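Local coordinates for protein tRNA threonylcarbamoyladenosine dehydratase (Escherichia coli, PDB 4D79) that catalyses the ATP-dependent dehydration of threonylcarbamoyladenosine at position 37 of tRNAs reading codons that begin with adenine, giving the cyclic form, at residues Val3-Ser6 with Asp7-Gln11; Gln11-Gly14 with Gly15-Arg18; Pro176-Ala179 with Lys180-Arg184. All blocks are in the same frame, centred on the assembly; numbering follows the deposited sequence.

Contact 1: residues Val3-Ser6 with Asp7-Gln11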
ATOM      1  N   VAL B   3       0.953 -23.424  14.943  1.00 32.91           N
ATOM      2  CA  VAL B   3       1.290 -23.764  13.571  1.00 31.41           C
ATOM      3  C   VAL B   3       2.746 -24.214  13.532  1.00 25.86           C
ATOM      4  O   VAL B   3       3.625 -23.528  14.069  1.00 30.49           O
ATOM      5  CB  VAL B   3       1.017 -22.554  12.649  1.00 27.08           C
ATOM      6  CG1 VAL B   3       1.537 -22.800  11.242  1.00 40.26           C
ATOM      7  CG2 VAL B   3      -0.475 -22.289  12.606  1.00 50.41           C
ATOM      8  N   VAL B   4       2.999 -25.355  12.901  1.00 27.55           N
ATOM      9  CA  VAL B   4       4.357 -25.833  12.669  1.00 31.06           C
ATOM     10  C   VAL B   4       4.822 -25.192  11.354  1.00 31.20           C
ATOM     11  O   VAL B   4       4.230 -25.418  10.299  1.00 35.72           O
ATOM     12  CB  VAL B   4       4.409 -27.370  12.597  1.00 31.05           C
ATOM     13  CG1 VAL B   4       5.826 -27.836  12.202  1.00 28.72           C
ATOM     14  CG2 VAL B   4       4.009 -27.983  13.924  1.00 40.69           C
ATOM     15  N   ILE B   5       5.903 -24.424  11.404  1.00 20.17           N
ATOM     16  CA  ILE B   5       6.370 -23.687  10.225  1.00 18.85           C
ATOM     17  C   ILE B   5       7.114 -24.650   9.304  1.00 22.96           C
ATOM     18  O   ILE B   5       8.049 -25.331   9.729  1.00 22.11           O
ATOM     19  CB  ILE B   5       7.247 -22.494  10.650  1.00 22.72           C
ATOM     20  CG1 ILE B   5       6.352 -21.436  11.270  1.00 23.05           C
ATOM     21  CG2 ILE B   5       8.055 -21.882   9.460  1.00 20.07           C
ATOM     22  CD1 ILE B   5       7.054 -20.298  11.946  1.00 21.72           C
ATOM     23  N   SER B   6       6.613 -24.800   8.077  1.00 20.41           N
ATOM     24  CA  SER B   6       7.201 -25.683   7.076  1.00 19.24           C
ATOM     25  C   SER B   6       8.411 -25.045   6.369  1.00 23.17           C
ATOM     26  O   SER B   6       8.680 -23.836   6.444  1.00 20.13           O
ATOM     27  CB  SER B   6       6.167 -26.073   6.026  1.00 21.26           C
ATOM     28  OG  SER B   6       5.840 -24.941   5.216  1.00 22.19           O
ATOM     29  N   ASP B   7       9.125 -25.884   5.621  1.00 23.87           N
ATOM     30  CA  ASP B   7      10.205 -25.353   4.801  1.00 17.25           C
ATOM     31  C   ASP B   7       9.656 -24.407   3.750  1.00 26.73           C
ATOM     32  O   ASP B   7      10.257 -23.371   3.485  1.00 19.91           O
ATOM     33  CB  ASP B   7      10.979 -26.486   4.122  1.00 19.09           C
ATOM     34  CG  ASP B   7      11.934 -27.222   5.075  1.00 27.16           C
ATOM     35  OD1 ASP B   7      12.283 -26.705   6.162  1.00 28.50           O
ATOM     36  OD2 ASP B   7      12.376 -28.322   4.697  1.00 27.75           O
ATOM     37  N   ALA B   8       8.490 -24.722   3.183  1.00 21.15           N
ATOM     38  CA  ALA B   8       7.856 -23.816   2.222  1.00 22.39           C
ATOM     39  C   ALA B   8       7.501 -22.469   2.847  1.00 21.63           C
ATOM     40  O   ALA B   8       7.682 -21.424   2.218  1.00 20.18           O
ATOM     41  CB  ALA B   8       6.619 -24.469   1.625  1.00 24.15           C
ATOM     42  N   TRP B   9       6.956 -22.483   4.065  1.00 15.51           N
ATOM     43  CA  TRP B   9       6.681 -21.262   4.802  1.00 20.69           C
ATOM     44  C   TRP B   9       7.942 -20.433   4.985  1.00 21.07           C
ATOM     45  O   TRP B   9       7.911 -19.196   4.851  1.00 16.99           O
ATOM     46  CB  TRP B   9       6.084 -21.646   6.143  1.00 17.87           C
ATOM     47  CG  TRP B   9       5.428 -20.557   6.945  1.00 15.59           C
ATOM     48  CD1 TRP B   9       6.018 -19.481   7.497  1.00 20.40           C
ATOM     49  CD2 TRP B   9       4.058 -20.502   7.301  1.00 17.41           C
ATOM     50  NE1 TRP B   9       5.094 -18.741   8.183  1.00 18.04           N
ATOM     51  CE2 TRP B   9       3.877 -19.351   8.075  1.00 16.69           C
ATOM     52  CE3 TRP B   9       2.958 -21.330   7.051  1.00 21.37           C
ATOM     53  CZ2 TRP B   9       2.633 -18.988   8.588  1.00 22.00           C
ATOM     54  CZ3 TRP B   9       1.739 -20.984   7.569  1.00 28.02           C
ATOM     55  CH2 TRP B   9       1.582 -19.827   8.336  1.00 24.21           C
ATOM     56  N   ARG B  10       9.055 -21.074   5.342  1.00 19.84           N
ATOM     57  CA  ARG B  10      10.288 -20.302   5.467  1.00 21.60           C
ATOM     58  C   ARG B  10      10.762 -19.745   4.122  1.00 21.01           C
ATOM     59  O   ARG B  10      11.429 -18.711   4.097  1.00 22.87           O
ATOM     60  CB  ARG B  10      11.394 -21.115   6.125  1.00 21.54           C
ATOM     61  CG  ARG B  10      11.383 -21.072   7.647  1.00 23.77           C
ATOM     62  CD  ARG B  10      12.651 -21.737   8.216  1.00 25.16           C
ATOM     63  NE  ARG B  10      12.582 -23.137   7.909  1.00 45.57           N
ATOM     64  CZ  ARG B  10      11.950 -24.032   8.652  1.00 59.03           C
ATOM     65  NH1 ARG B  10      11.355 -23.703   9.792  1.00 31.67           N
ATOM     66  NH2 ARG B  10      11.926 -25.271   8.246  1.00 35.99           N
ATOM     67  N   GLN B  11      10.468 -20.405   3.003  1.00 18.21           N
ATOM     68  CA  GLN B  11      10.833 -19.809   1.715  1.00 22.32           C
ATOM     69  C   GLN B  11       9.983 -18.573   1.447  1.00 25.01           C
ATOM     70  O   GLN B  11      10.477 -17.560   0.938  1.00 23.33           O
ATOM     71  CB  GLN B  11      10.648 -20.816   0.582  1.00 19.38           C
ATOM     72  CG  GLN B  11      11.713 -21.933   0.573  1.00 28.42           C
ATOM     73  CD  GLN B  11      13.115 -21.390   0.614  1.00108.74           C
ATOM     74  OE1 GLN B  11      13.803 -21.477   1.637  1.00 41.89           O
ATOM     75  NE2 GLN B  11      13.539 -20.795  -0.486  1.00 39.82           N
TER
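Ile-5 and Trp-9 make the apolar part of this local contact. The branch methyl CG2 of Ile-5 lies 3.7 Å from Trp-9 CD1, and its CG1 sits over one face of the indole, offset toward the rim. The two side chains cross at about a right angle. Farther along the indole, Val-3 CG1 approaches Trp-9 CZ3 obliquely at 4.1 Å. Compact beta-branched residues suit this extended lead-in, since their branches bring apolar carbons against a broad ring; Leu-25 and Ala-29 of helix 22-29 also touch Ile-5.

The polar part is a helix N-cap. With chi1 at 70°, Ser-6 OG is tucked between its own backbone N and carbonyl carbon and accepts from Trp-9 N at 2.9 Å, at an N-H...O angle of 166°. Serine is short enough to reach forward to an amide of the first turn of helix 7-20, and the same hydroxyl is hydrogen-bonded to Glu-99. Ser-6 O accepts from Arg-10 N at 3.0 Å.

The charged part lies along the first turn. Arg-10, bent at chi3 (-67°), brings one guanidinium face over Ser-6 O, while NH2 meets Asp-7 OD1 at 2.6 Å in a salt bridge close to the guanidinium plane.

Contact 2: residues Gln11-Gly14 with Gly15-Arg18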
ATOM      1  N   GLN B  11      10.468 -20.405   3.003  1.00 18.21           N
ATOM      2  CA  GLN B  11      10.833 -19.809   1.715  1.00 22.32           C
ATOM      3  C   GLN B  11       9.983 -18.573   1.447  1.00 25.01           C
ATOM      4  O   GLN B  11      10.477 -17.560   0.938  1.00 23.33           O
ATOM      5  CB  GLN B  11      10.648 -20.816   0.582  1.00 19.38           C
ATOM      6  CG  GLN B  11      11.713 -21.933   0.573  1.00 28.42           C
ATOM      7  CD  GLN B  11      13.115 -21.390   0.614  1.00108.74           C
ATOM      8  OE1 GLN B  11      13.803 -21.477   1.637  1.00 41.89           O
ATOM      9  NE2 GLN B  11      13.539 -20.795  -0.486  1.00 39.82           N
ATOM     10  N   ARG B  12       8.686 -18.663   1.733  1.00 19.99           N
ATOM     11  CA  ARG B  12       7.786 -17.532   1.497  1.00 17.35           C
ATOM     12  C   ARG B  12       8.117 -16.366   2.419  1.00 17.63           C
ATOM     13  O   ARG B  12       8.068 -15.207   1.996  1.00 19.71           O
ATOM     14  CB  ARG B  12       6.343 -17.970   1.680  1.00 15.84           C
ATOM     15  CG  ARG B  12       5.859 -18.942   0.643  1.00 19.10           C
ATOM     16  CD  ARG B  12       4.375 -19.257   0.796  1.00 25.63           C
ATOM     17  NE  ARG B  12       3.967 -20.018  -0.375  1.00 29.46           N
ATOM     18  CZ  ARG B  12       3.870 -21.336  -0.444  1.00 31.93           C
ATOM     19  NH1 ARG B  12       4.013 -22.106   0.634  1.00 30.62           N
ATOM     20  NH2 ARG B  12       3.514 -21.879  -1.589  1.00 34.29           N
ATOM     21  N   PHE B  13       8.480 -16.653   3.683  1.00 20.17           N
ATOM     22  CA  PHE B  13       8.528 -15.611   4.712  1.00 15.35           C
ATOM     23  C   PHE B  13       9.897 -15.471   5.363  1.00 14.11           C
ATOM     24  O   PHE B  13      10.025 -14.819   6.396  1.00 19.30           O
ATOM     25  CB  PHE B  13       7.413 -15.850   5.732  1.00 19.48           C
ATOM     26  CG  PHE B  13       6.061 -15.852   5.099  1.00 15.26           C
ATOM     27  CD1 PHE B  13       5.559 -14.692   4.498  1.00 20.33           C
ATOM     28  CD2 PHE B  13       5.298 -16.992   5.061  1.00 16.46           C
ATOM     29  CE1 PHE B  13       4.311 -14.701   3.886  1.00 17.14           C
ATOM     30  CE2 PHE B  13       4.061 -16.998   4.455  1.00 20.10           C
ATOM     31  CZ  PHE B  13       3.579 -15.858   3.842  1.00 19.32           C
ATOM     32  N   GLY B  14      10.956 -15.944   4.694  1.00 18.10           N
ATOM     33  CA  GLY B  14      12.307 -15.721   5.204  1.00 21.36           C
ATOM     34  C   GLY B  14      12.621 -14.250   5.417  1.00 16.22           C
ATOM     35  O   GLY B  14      13.252 -13.878   6.408  1.00 21.02           O
ATOM     36  N   GLY B  15      12.169 -13.390   4.499  1.00 20.63           N
ATOM     37  CA  GLY B  15      12.369 -11.961   4.671  1.00 22.78           C
ATOM     38  C   GLY B  15      11.631 -11.382   5.870  1.00 17.12           C
ATOM     39  O   GLY B  15      12.092 -10.409   6.475  1.00 19.84           O
ATOM     40  N   THR B  16      10.489 -11.976   6.239  1.00 19.65           N
ATOM     41  CA  THR B  16       9.793 -11.619   7.481  1.00 19.82           C
ATOM     42  C   THR B  16      10.629 -11.943   8.714  1.00 15.69           C
ATOM     43  O   THR B  16      10.811 -11.105   9.602  1.00 21.17           O
ATOM     44  CB  THR B  16       8.462 -12.363   7.515  1.00 18.44           C
ATOM     45  OG1 THR B  16       7.798 -12.142   6.263  1.00 19.41           O
ATOM     46  CG2 THR B  16       7.589 -11.904   8.656  1.00 19.59           C
ATOM     47  N   ALA B  17      11.154 -13.168   8.783  1.00 18.45           N
ATOM     48  CA  ALA B  17      12.039 -13.538   9.881  1.00 20.95           C
ATOM     49  C   ALA B  17      13.266 -12.622   9.958  1.00 18.28           C
ATOM     50  O   ALA B  17      13.726 -12.287  11.066  1.00 23.10           O
ATOM     51  CB  ALA B  17      12.468 -14.993   9.712  1.00 19.21           C
ATOM     52  N   ARG B  18      13.848 -12.258   8.806  1.00 17.17           N
ATOM     53  CA  ARG B  18      15.059 -11.435   8.809  1.00 22.71           C
ATOM     54  C   ARG B  18      14.775 -10.011   9.263  1.00 21.06           C
ATOM     55  O   ARG B  18      15.673  -9.346   9.780  1.00 26.01           O
ATOM     56  CB  ARG B  18      15.719 -11.410   7.425  1.00 22.64           C
ATOM     57  CG  ARG B  18      16.336 -12.773   7.027  1.00 28.71           C
ATOM     58  CD  ARG B  18      17.334 -12.664   5.880  1.00 42.53           C
ATOM     59  NE  ARG B  18      16.847 -11.826   4.795  1.00 42.16           N
ATOM     60  CZ  ARG B  18      16.091 -12.254   3.791  1.00 57.26           C
ATOM     61  NH1 ARG B  18      15.722 -13.523   3.725  1.00 37.18           N
ATOM     62  NH2 ARG B  18      15.703 -11.406   2.852  1.00 36.36           N
TER
HETATM   63  O   HOH W   1      10.518 -13.843   2.074  1.00 26.66           O
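The ring of Phe-13 meets Thr-16 at its edge: OG1 of the threonine lies near the ring plane, 3.8 Å from Phe-13 CD1. One face of the ring carries Arg-12 CB, offset toward the rim, and Trp-9 packs against the ring edge-to-face. The other flat group, the guanidinium of Arg-18, has Gly-15 CA over one face, while its NH1 comes within 3.6 Å of Gly-14 C.

Phe-13 and Thr-16 lie side by side and point the same way, both reaching Leu-25 of helix 22-29. Phenylalanine supplies a large apolar surface to this buried side, and threonine, smaller and beta-branched, lies beside it and also touches Phe-28 of helix 22-29. Arg-18 reaches back along its own helix through a bend at chi3 (-45°). Its polar end is held by the second subunit: NH2 donates to the carbonyl O of Phe-238 of that subunit. The bare glycine backbone leaves Gly-15 CA and Gly-14 C as the surface the guanidinium lies on.

The backbone gives way here. Phe-13 O accepts from Ala-17 N at 3.1 Å, and Gly-14 O accepts from Arg-18 N at 3.0 Å. The amides of Gly-15 and Thr-16 make no bond to the turn before; a water bridges the gap, donating to Arg-12 O at 2.8 Å and accepting from Gly-15 N at 3.0 Å, while Thr-16 N makes a weak bond to Phe-13 O at 2.9 Å. A kinked helix with a water inserted in its bonding, at a Gly-Gly pair, thus marks the middle of helix 7-20, which lies at the subunit interface of this HesA/MoeB/ThiF-family dimer.

Contact 3: residues Pro176-Ala179 with Lys180-Arg184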
ATOM      1  N   PRO B 176     -14.380  12.987   9.236  1.00 28.15           N
ATOM      2  CA  PRO B 176     -15.788  13.014   9.645  1.00 27.77           C
ATOM      3  C   PRO B 176     -16.305  11.657  10.054  1.00 23.98           C
ATOM      4  O   PRO B 176     -17.179  11.593  10.917  1.00 27.77           O
ATOM      5  CB  PRO B 176     -16.513  13.552   8.403  1.00 32.39           C
ATOM      6  CG  PRO B 176     -15.436  14.244   7.611  1.00 34.06           C
ATOM      7  CD  PRO B 176     -14.184  13.531   7.880  1.00 36.35           C
ATOM      8  N   LEU B 177     -15.785  10.568   9.480  1.00 24.36           N
ATOM      9  CA  LEU B 177     -16.202   9.243   9.927  1.00 25.10           C
ATOM     10  C   LEU B 177     -15.808   9.028  11.379  1.00 24.52           C
ATOM     11  O   LEU B 177     -16.613   8.584  12.197  1.00 26.17           O
ATOM     12  CB  LEU B 177     -15.593   8.160   9.038  1.00 30.42           C
ATOM     13  CG  LEU B 177     -15.925   6.738   9.523  1.00 34.74           C
ATOM     14  CD1 LEU B 177     -17.416   6.495   9.445  1.00 38.24           C
ATOM     15  CD2 LEU B 177     -15.161   5.693   8.722  1.00 38.24           C
ATOM     16  N   ALA B 178     -14.571   9.359  11.731  1.00 28.82           N
ATOM     17  CA  ALA B 178     -14.169   9.211  13.123  1.00 31.33           C
ATOM     18  C   ALA B 178     -15.025  10.083  14.032  1.00 30.62           C
ATOM     19  O   ALA B 178     -15.359   9.676  15.144  1.00 27.89           O
ATOM     20  CB  ALA B 178     -12.687   9.554  13.285  1.00 31.21           C
ATOM     21  N   ALA B 179     -15.384  11.290  13.577  1.00 24.32           N
ATOM     22  CA  ALA B 179     -16.221  12.184  14.383  1.00 25.81           C
ATOM     23  C   ALA B 179     -17.599  11.585  14.643  1.00 24.51           C
ATOM     24  O   ALA B 179     -18.065  11.556  15.781  1.00 31.23           O
ATOM     25  CB  ALA B 179     -16.364  13.544  13.696  1.00 39.08           C
ATOM     26  N   LYS B 180     -18.260  11.083  13.599  1.00 28.85           N
ATOM     27  CA  LYS B 180     -19.566  10.455  13.782  1.00 26.87           C
ATOM     28  C   LYS B 180     -19.473   9.244  14.697  1.00 26.30           C
ATOM     29  O   LYS B 180     -20.369   9.010  15.533  1.00 26.00           O
ATOM     30  CB  LYS B 180     -20.136  10.053  12.420  1.00 42.91           C
ATOM     31  CG  LYS B 180     -20.566  11.224  11.567  1.00 52.31           C
ATOM     32  CD  LYS B 180     -21.174  10.782  10.234  1.00 89.54           C
ATOM     33  CE  LYS B 180     -20.089  10.419   9.224  1.00 85.46           C
ATOM     34  NZ  LYS B 180     -20.622  10.189   7.849  1.00115.10           N
ATOM     35  N   LEU B 181     -18.384   8.477  14.555  1.00 33.10           N
ATOM     36  CA  LEU B 181     -18.152   7.276  15.347  1.00 27.05           C
ATOM     37  C   LEU B 181     -18.035   7.608  16.820  1.00 28.22           C
ATOM     38  O   LEU B 181     -18.636   6.936  17.662  1.00 26.29           O
ATOM     39  CB  LEU B 181     -16.887   6.573  14.860  1.00 25.73           C
ATOM     40  CG  LEU B 181     -16.403   5.332  15.563  1.00 30.00           C
ATOM     41  CD1 LEU B 181     -17.473   4.235  15.527  1.00 35.35           C
ATOM     42  CD2 LEU B 181     -15.088   4.902  14.884  1.00 29.44           C
ATOM     43  N   ARG B 182     -17.283   8.657  17.151  1.00 28.62           N
ATOM     44  CA  ARG B 182     -17.235   9.100  18.540  1.00 36.54           C
ATOM     45  C   ARG B 182     -18.627   9.450  19.049  1.00 45.31           C
ATOM     46  O   ARG B 182     -18.993   9.100  20.172  1.00 31.88           O
ATOM     47  CB  ARG B 182     -16.307  10.308  18.678  1.00 32.77           C
ATOM     48  CG  ARG B 182     -14.844   9.970  18.497  1.00 35.59           C
ATOM     49  CD  ARG B 182     -13.972  11.135  18.931  1.00 30.44           C
ATOM     50  NE  ARG B 182     -14.198  12.312  18.105  1.00 30.16           N
ATOM     51  CZ  ARG B 182     -13.460  12.658  17.056  1.00 43.98           C
ATOM     52  NH1 ARG B 182     -12.408  11.928  16.687  1.00 40.51           N
ATOM     53  NH2 ARG B 182     -13.764  13.745  16.381  1.00 39.13           N
ATOM     54  N   GLU B 183     -19.430  10.117  18.226  1.00 37.16           N
ATOM     55  CA  GLU B 183     -20.760  10.510  18.674  1.00 39.86           C
ATOM     56  C   GLU B 183     -21.653   9.296  18.905  1.00 38.39           C
ATOM     57  O   GLU B 183     -22.401   9.250  19.894  1.00 32.31           O
ATOM     58  CB  GLU B 183     -21.378  11.475  17.654  1.00 28.48           C
ATOM     59  CG  GLU B 183     -20.606  12.794  17.492  1.00107.09           C
ATOM     60  CD  GLU B 183     -20.091  13.354  18.812  1.00143.32           C
ATOM     61  OE1 GLU B 183     -20.912  13.865  19.606  1.00112.86           O
ATOM     62  OE2 GLU B 183     -18.864  13.278  19.058  1.00109.55           O
ATOM     63  N   ARG B 184     -21.583   8.292  18.019  1.00 30.11           N
ATOM     64  CA  ARG B 184     -22.417   7.106  18.201  1.00 31.33           C
ATOM     65  C   ARG B 184     -21.939   6.266  19.377  1.00 35.43           C
ATOM     66  O   ARG B 184     -22.752   5.656  20.091  1.00 30.64           O
ATOM     67  CB  ARG B 184     -22.452   6.250  16.936  1.00 33.17           C
ATOM     68  CG  ARG B 184     -23.539   5.190  16.981  1.00 65.60           C
ATOM     69  CD  ARG B 184     -24.914   5.850  16.873  1.00100.90           C
ATOM     70  NE  ARG B 184     -25.221   6.309  15.523  1.00 68.68           N
ATOM     71  CZ  ARG B 184     -25.859   5.565  14.621  1.00 98.55           C
ATOM     72  NH1 ARG B 184     -26.304   4.360  14.953  1.00 79.29           N
ATOM     73  NH2 ARG B 184     -26.103   6.041  13.406  1.00 78.77           N
TER
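Arg-182 folds back over the preceding turn and lays one face of its guanidinium on the backbone of Ala-178 and Ala-179. Ala-178 O and Ala-179 CA both lie over that face, offset toward the rim, with NH2 3.5 Å from Ala-179 CA. The chain bends at chi3 (-63°), which turns the flat group back along the helix. Small alanines give a low surface beneath it, and Ala-179 CB stands 3.7 Å from Arg-182 NH2.

Lys-180 also runs backward, but along another line of the helix, so that its CE comes within 3.6 Å of Pro-176 O. Its bend is again at chi3. Proline fits the first turn, where its missing N-H costs no helical bond. Leu-181 packs on Lys-135 and Ile-139 of helix 132-144, and Leu-177 rests on Val-132 of the same helix; both leucines thus turn their branched apolar ends to that neighbour.

Regular i to i+4 bonds join the turns of helix 176-189, such as Lys-180 N to Pro-176 O at 2.9 Å and Arg-182 N to Ala-178 O at 3.0 Å. The guanidinium thus gives its face to the helix, while NH1 donates to Thr-172 OG1 and Leu-169 O; these bonds tie the helix to the loop leading into it and restrict the rotation of the arginine.

Overall arrangement
Contacts 1 and 2 follow one another on helix 7-20 and share Gln-11, with centres 10 Å apart: residues 3-11 lead into and begin the helix and residues 11-18 contain its kink. The ring pair of Trp-9 and Phe-13 continues the apolar side from one to the other, and helix 22-29 packs against both. Contact 3 is remote, on the opposite side of the chain's centre, its own centre 42 Å from contact 1 and 39 Å from contact 2. It lies near the bound ligands, though none of its residues coordinates the potassium ion: the side chain of Leu-177 is about 8 Å from ATP and that of Pro-176 about 7 Å from the potassium. Contact 2, by contrast, faces the second subunit.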